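Local coordinates for dehydrogenase (Thermotoga maritima, PDB 3EZY), which catalyses the NAD(+)-dependent oxidation of myo-inositol to 2-keto-myo-inositol (scyllo-inosose) and so probably serves a myo-inositol degradation pathway, at residues A[118-123]-A[302-307]; A[83-88]-A[114-119]. All blocks are in the same frame, centred on the assembly; numbering follows the deposited sequence. Where two conformers were deposited one is given.

Both contacts involve an edge strand, 118-121, of the parallel Rossmann sheet. Their segments overlap at Leu-118 and Phe-119, which touch the partner segment only in contact 1; contact 2 (83-88 with 114-119) is made by Ala-114 and Val-116, ahead of the strand, where helices 77-86 and 101-114 end side by side, its centre about 21 Å from the centre of the chain. Contact 1 (118-123 with 302-307), its centre about 9 Å from that point, is where the segment leading into helix 306-325 returns to the nucleotide-binding domain. The contact centres lie about 13 Å apart, and Pro-302 CB packs on Ile-117 CG2 at 3.7 Å. Neither contact involves another subunit of the tetramer.

Contact 1. Residues A[118-123]-A[302-307]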
loop_
_atom_site.group_PDB
_atom_site.type_symbol
_atom_site.label_atom_id
_atom_site.label_comp_id
_atom_site.label_asym_id
_atom_site.label_seq_id
_atom_site.Cartn_x
_atom_site.Cartn_y
_atom_site.Cartn_z
ATOM N N LEU A 118 42.100 1.092 1.023
ATOM C CA LEU A 118 41.446 0.333 2.080
ATOM C C LEU A 118 39.935 0.620 1.992
ATOM O O LEU A 118 39.499 1.731 2.250
ATOM C CB LEU A 118 41.976 0.697 3.475
ATOM C CG LEU A 118 41.236 0.027 4.661
ATOM C CD1 LEU A 118 41.137 -1.500 4.458
ATOM C CD2 LEU A 118 41.922 0.345 6.007
ATOM N N PHE A 119 39.166 -0.377 1.588
ATOM C CA PHE A 119 37.708 -0.240 1.371
ATOM C C PHE A 119 37.018 -1.062 2.465
ATOM O O PHE A 119 37.313 -2.232 2.626
ATOM C CB PHE A 119 37.369 -0.837 -0.006
ATOM C CG PHE A 119 35.941 -0.566 -0.497
ATOM C CD1 PHE A 119 35.733 0.203 -1.638
ATOM C CD2 PHE A 119 34.844 -1.093 0.168
ATOM C CE1 PHE A 119 34.452 0.445 -2.137
ATOM C CE2 PHE A 119 33.540 -0.841 -0.310
ATOM C CZ PHE A 119 33.365 -0.063 -1.464
ATOM N N THR A 120 36.112 -0.447 3.216
ATOM C CA THR A 120 35.434 -1.105 4.302
ATOM C C THR A 120 34.125 -1.661 3.779
ATOM O O THR A 120 33.387 -0.958 3.091
ATOM C CB THR A 120 35.101 -0.122 5.436
ATOM O OG1 THR A 120 36.322 0.346 6.009
ATOM C CG2 THR A 120 34.288 -0.828 6.558
ATOM N N GLY A 121 33.829 -2.916 4.116
ATOM C CA GLY A 121 32.694 -3.613 3.536
ATOM C C GLY A 121 31.350 -3.280 4.187
ATOM O O GLY A 121 30.697 -4.188 4.732
ATOM N N PHE A 122 30.928 -2.008 4.144
ATOM C CA PHE A 122 29.543 -1.661 4.554
ATOM C C PHE A 122 28.601 -1.836 3.364
ATOM O O PHE A 122 28.329 -0.896 2.627
ATOM C CB PHE A 122 29.486 -0.264 5.155
ATOM C CG PHE A 122 30.082 -0.199 6.540
ATOM C CD1 PHE A 122 29.744 -1.160 7.500
ATOM C CD2 PHE A 122 30.949 0.815 6.889
ATOM C CE1 PHE A 122 30.269 -1.096 8.774
ATOM C CE2 PHE A 122 31.449 0.922 8.174
ATOM C CZ PHE A 122 31.148 -0.059 9.116
ATOM N N ASN A 123 28.185 -3.074 3.126
ATOM C CA ASN A 123 27.419 -3.388 1.921
ATOM C C ASN A 123 26.050 -2.710 1.827
ATOM O O ASN A 123 25.541 -2.505 0.746
ATOM C CB ASN A 123 27.223 -4.918 1.774
ATOM C CG ASN A 123 26.435 -5.514 2.935
ATOM O OD1 ASN A 123 26.908 -5.505 4.072
ATOM N ND2 ASN A 123 25.229 -6.030 2.662
ATOM N N PRO A 302 38.616 4.980 -1.983
ATOM C CA PRO A 302 37.532 3.985 -1.904
ATOM C C PRO A 302 36.151 4.644 -1.603
ATOM O O PRO A 302 36.099 5.625 -0.862
ATOM C CB PRO A 302 37.930 3.132 -0.716
ATOM C CG PRO A 302 38.885 4.047 0.139
ATOM C CD PRO A 302 39.531 4.972 -0.825
ATOM N N ALA A 303 35.056 4.081 -2.118
ATOM C CA ALA A 303 33.726 4.640 -1.836
ATOM C C ALA A 303 33.394 4.579 -0.349
ATOM O O ALA A 303 32.703 5.457 0.203
ATOM C CB ALA A 303 32.635 3.889 -2.651
ATOM N N VAL A 304 33.846 3.514 0.305
ATOM C CA VAL A 304 33.698 3.395 1.738
ATOM C C VAL A 304 35.107 3.194 2.295
ATOM O O VAL A 304 35.775 2.215 1.962
ATOM C CB VAL A 304 32.849 2.183 2.141
ATOM C CG1 VAL A 304 32.633 2.187 3.670
ATOM C CG2 VAL A 304 31.513 2.127 1.351
ATOM N N SER A 305 35.553 4.095 3.155
ATOM C CA SER A 305 36.992 4.142 3.492
ATOM C C SER A 305 37.299 3.537 4.862
ATOM O O SER A 305 36.394 3.061 5.573
ATOM C CB SER A 305 37.484 5.584 3.451
ATOM O OG SER A 305 36.890 6.267 4.543
ATOM N N GLY A 306 38.583 3.529 5.228
ATOM C CA GLY A 306 38.944 2.979 6.513
ATOM C C GLY A 306 38.405 3.831 7.627
ATOM O O GLY A 306 37.983 3.342 8.678
ATOM N N GLU A 307 38.441 5.127 7.388
ATOM C CA GLU A 307 37.904 6.113 8.301
ATOM C C GLU A 307 36.393 5.904 8.581
ATOM O O GLU A 307 35.951 6.075 9.712
ATOM C CB GLU A 307 38.190 7.516 7.736
ATOM C CG GLU A 307 39.691 7.922 7.810
ATOM C CD GLU A 307 40.627 7.340 6.667
ATOM O OE1 GLU A 307 41.838 7.652 6.744
ATOM O OE2 GLU A 307 40.207 6.619 5.702
#
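Val-304 and Thr-120 join the last strand of the Rossmann sheet, 118-121, to the segment that leads into helix 306-325. The backbone N of Thr-120 donates to Val-304 O at 3.0 Å with an N-H...O angle of 158°, approaching from above the carbonyl plane. The same oxygen takes a CA-H...O contact from Phe-119 CA at 3.2 Å and lies over one face of the Phe-119 ring, offset toward its rim. The hydroxyl of Thr-120 makes the second bond, OG1 donating to Ser-305 O at 2.8 Å, again from above the carbonyl plane; with OG1 beside its own backbone N (chi1 -65°), main chain and side chain of this threonine grip two successive carbonyls.

Around these bonds side chains pack on one another and on backbone oxygens. Phe-119 CE2 meets Val-304 CB, its CE1 meets Ala-303 CB, and its CD1 reaches Pro-302 CB. Val-304 CG1 lies 3.3 Å from Thr-120 O and touches both Thr-120 CB and Phe-122 CD2, the latter at 3.9 Å; the Phe-122 and Val-304 side chains cross at about a right angle. Thr-120 CG2 lies over one face of the Phe-122 ring. Gly-121 and Phe-122 centre successive inverse gamma turns, Phe-122 N bonding to Thr-120 O.

Farther out, backbone bonds from Phe-119 to Val-91 and Cys-93 hold strand 118-121 in the sheet, and the Phe-119 ring also meets that of Phe-92. Ser-305 is the N-cap of helix 306-325: OG caps a backbone N just past Glu-307, while its own N bonds forward to Asp-308 OD2, consistent with a capping box. Gly-306 packs its CA against Leu-118 CD2 at 4.0 Å. At the segment's other end, Pro-302 CG rests 3.2 Å from Leu-118 O.

Contact 2. Residues A[83-88]-A[114-119]; sequences ACAKAK and ADVILF
Val-116 sets CG1 anti to its carbonyl carbon and CG2 in the cleft between backbone N and carbonyl carbon (chi1 -63°), and the two methyls thereby reach different parts of segment 83-88. CG1 packs against the main chain of Lys-88, 3.6 Å from Lys-88 C. In one of its two modelled conformers Lys-88 turns CG anti to its own backbone N (chi1 -171°), which brings CG to 4.1 Å from Val-116 CG1. CG2 faces the last helical turn more loosely, 4.2 Å from Ala-85 CA.

Ala-114 makes the closest approach, a tight one, its CB lying 3.0 Å from Ala-85 O and 3.8 Å from Ala-85 CB. That carbonyl already accepts the backbone N of Lys-88 at 2.9 Å, one of the bonds that close helix 77-86. Lys-88 and Asp-115, both with positive phi, end helices 77-86 and 101-114 in Schellman motifs, so two neighbouring helices of the Rossmann fold terminate together before the chain turns back into strands 90-94 and 118-121. Thr-111, from the last turns of helix 101-114, adds to the packing on Ala-85 and Val-116.

The short alanine side chains are consistent with the close approach of the helix ends, Ala-85 CA and Ala-114 CA being 5.4 Å apart. With no polar side-chain pair between them, the segments are held mainly by van der Waals packing.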
loop_
_atom_site.group_PDB
_atom_site.type_symbol
_atom_site.label_atom_id
_atom_site.label_comp_id
_atom_site.label_asym_id
_atom_site.label_seq_id
_atom_site.Cartn_x
_atom_site.Cartn_y
_atom_site.Cartn_z
ATOM N N ALA A 83 49.445 -6.769 6.103
ATOM C CA ALA A 83 50.164 -7.595 5.148
ATOM C C ALA A 83 49.857 -7.216 3.685
ATOM O O ALA A 83 50.769 -7.158 2.843
ATOM C CB ALA A 83 49.823 -9.101 5.403
ATOM N N CYS A 84 48.597 -6.937 3.335
ATOM C CA CYS A 84 48.356 -6.403 1.979
ATOM C C CYS A 84 49.103 -5.078 1.758
ATOM O O CYS A 84 49.605 -4.821 0.661
ATOM C CB CYS A 84 46.858 -6.174 1.685
ATOM S SG CYS A 84 45.852 -7.657 1.724
ATOM N N ALA A 85 49.113 -4.187 2.740
ATOM C CA ALA A 85 49.780 -2.892 2.505
ATOM C C ALA A 85 51.299 -3.108 2.261
ATOM O O ALA A 85 51.879 -2.547 1.335
ATOM C CB ALA A 85 49.553 -1.931 3.673
ATOM N N LYS A 86 51.905 -3.987 3.045
ATOM C CA LYS A 86 53.337 -4.296 2.910
ATOM C C LYS A 86 53.599 -4.960 1.574
ATOM O O LYS A 86 54.670 -4.795 0.999
ATOM C CB LYS A 86 53.799 -5.176 4.073
ATOM C CG LYS A 86 53.548 -4.558 5.462
ATOM C CD LYS A 86 54.445 -3.337 5.708
ATOM C CE LYS A 86 54.483 -2.892 7.178
ATOM N NZ LYS A 86 54.365 -4.045 8.133
ATOM N N ALA A 87 52.611 -5.689 1.044
ATOM C CA ALA A 87 52.766 -6.278 -0.281
ATOM C C ALA A 87 52.331 -5.353 -1.414
ATOM O O ALA A 87 52.354 -5.748 -2.567
ATOM C CB ALA A 87 52.028 -7.600 -0.376
ATOM N N LYS A 88 51.896 -4.140 -1.071
ATOM C CA LYS A 88 51.391 -3.146 -2.030
ATOM C C LYS A 88 50.206 -3.670 -2.841
ATOM O O LYS A 88 50.132 -3.485 -4.078
ATOM C CB LYS A 88 52.503 -2.603 -2.943
ATOM C CG LYS A 88 52.093 -1.400 -3.828
ATOM C CD LYS A 88 53.337 -0.748 -4.485
ATOM C CE LYS A 88 52.989 0.343 -5.524
ATOM N NZ LYS A 88 52.573 -0.210 -6.872
ATOM N N ALA A 114 51.534 2.699 2.310
ATOM C CA ALA A 114 51.774 1.928 1.078
ATOM C C ALA A 114 51.082 2.529 -0.148
ATOM O O ALA A 114 51.290 2.088 -1.265
ATOM C CB ALA A 114 51.353 0.439 1.248
ATOM N N ASP A 115 50.238 3.524 0.065
ATOM C CA ASP A 115 49.473 4.116 -1.010
ATOM C C ASP A 115 48.557 3.101 -1.696
ATOM O O ASP A 115 48.479 3.104 -2.934
ATOM C CB ASP A 115 50.394 4.743 -2.066
ATOM C CG ASP A 115 49.643 5.703 -2.984
ATOM O OD1 ASP A 115 48.816 6.475 -2.443
ATOM O OD2 ASP A 115 49.874 5.697 -4.220
ATOM N N VAL A 116 47.892 2.228 -0.931
ATOM C CA VAL A 116 46.891 1.319 -1.544
ATOM C C VAL A 116 45.544 1.610 -0.898
ATOM O O VAL A 116 45.510 2.084 0.240
ATOM C CB VAL A 116 47.207 -0.172 -1.293
ATOM C CG1 VAL A 116 48.555 -0.580 -1.958
ATOM C CG2 VAL A 116 47.223 -0.448 0.183
ATOM N N ILE A 117 44.462 1.302 -1.616
ATOM C CA ILE A 117 43.080 1.448 -1.148
ATOM C C ILE A 117 42.788 0.537 0.032
ATOM O O ILE A 117 43.166 -0.632 0.029
ATOM C CB ILE A 117 42.112 1.073 -2.308
ATOM C CG1 ILE A 117 42.208 2.098 -3.417
ATOM C CG2 ILE A 117 40.690 0.968 -1.874
ATOM C CD1 ILE A 117 41.470 1.630 -4.671
ATOM N N LEU A 118 42.100 1.092 1.023
ATOM C CA LEU A 118 41.446 0.333 2.080
ATOM C C LEU A 118 39.935 0.620 1.992
ATOM O O LEU A 118 39.499 1.731 2.250
ATOM C CB LEU A 118 41.976 0.697 3.475
ATOM C CG LEU A 118 41.236 0.027 4.661
ATOM C CD1 LEU A 118 41.137 -1.500 4.458
ATOM C CD2 LEU A 118 41.922 0.345 6.007
ATOM N N PHE A 119 39.166 -0.377 1.588
ATOM C CA PHE A 119 37.708 -0.240 1.371
ATOM C C PHE A 119 37.018 -1.062 2.465
ATOM O O PHE A 119 37.313 -2.232 2.626
ATOM C CB PHE A 119 37.369 -0.837 -0.006
ATOM C CG PHE A 119 35.941 -0.566 -0.497
ATOM C CD1 PHE A 119 35.733 0.203 -1.638
ATOM C CD2 PHE A 119 34.844 -1.093 0.168
ATOM C CE1 PHE A 119 34.452 0.445 -2.137
ATOM C CE2 PHE A 119 33.540 -0.841 -0.310
ATOM C CZ PHE A 119 33.365 -0.063 -1.464
#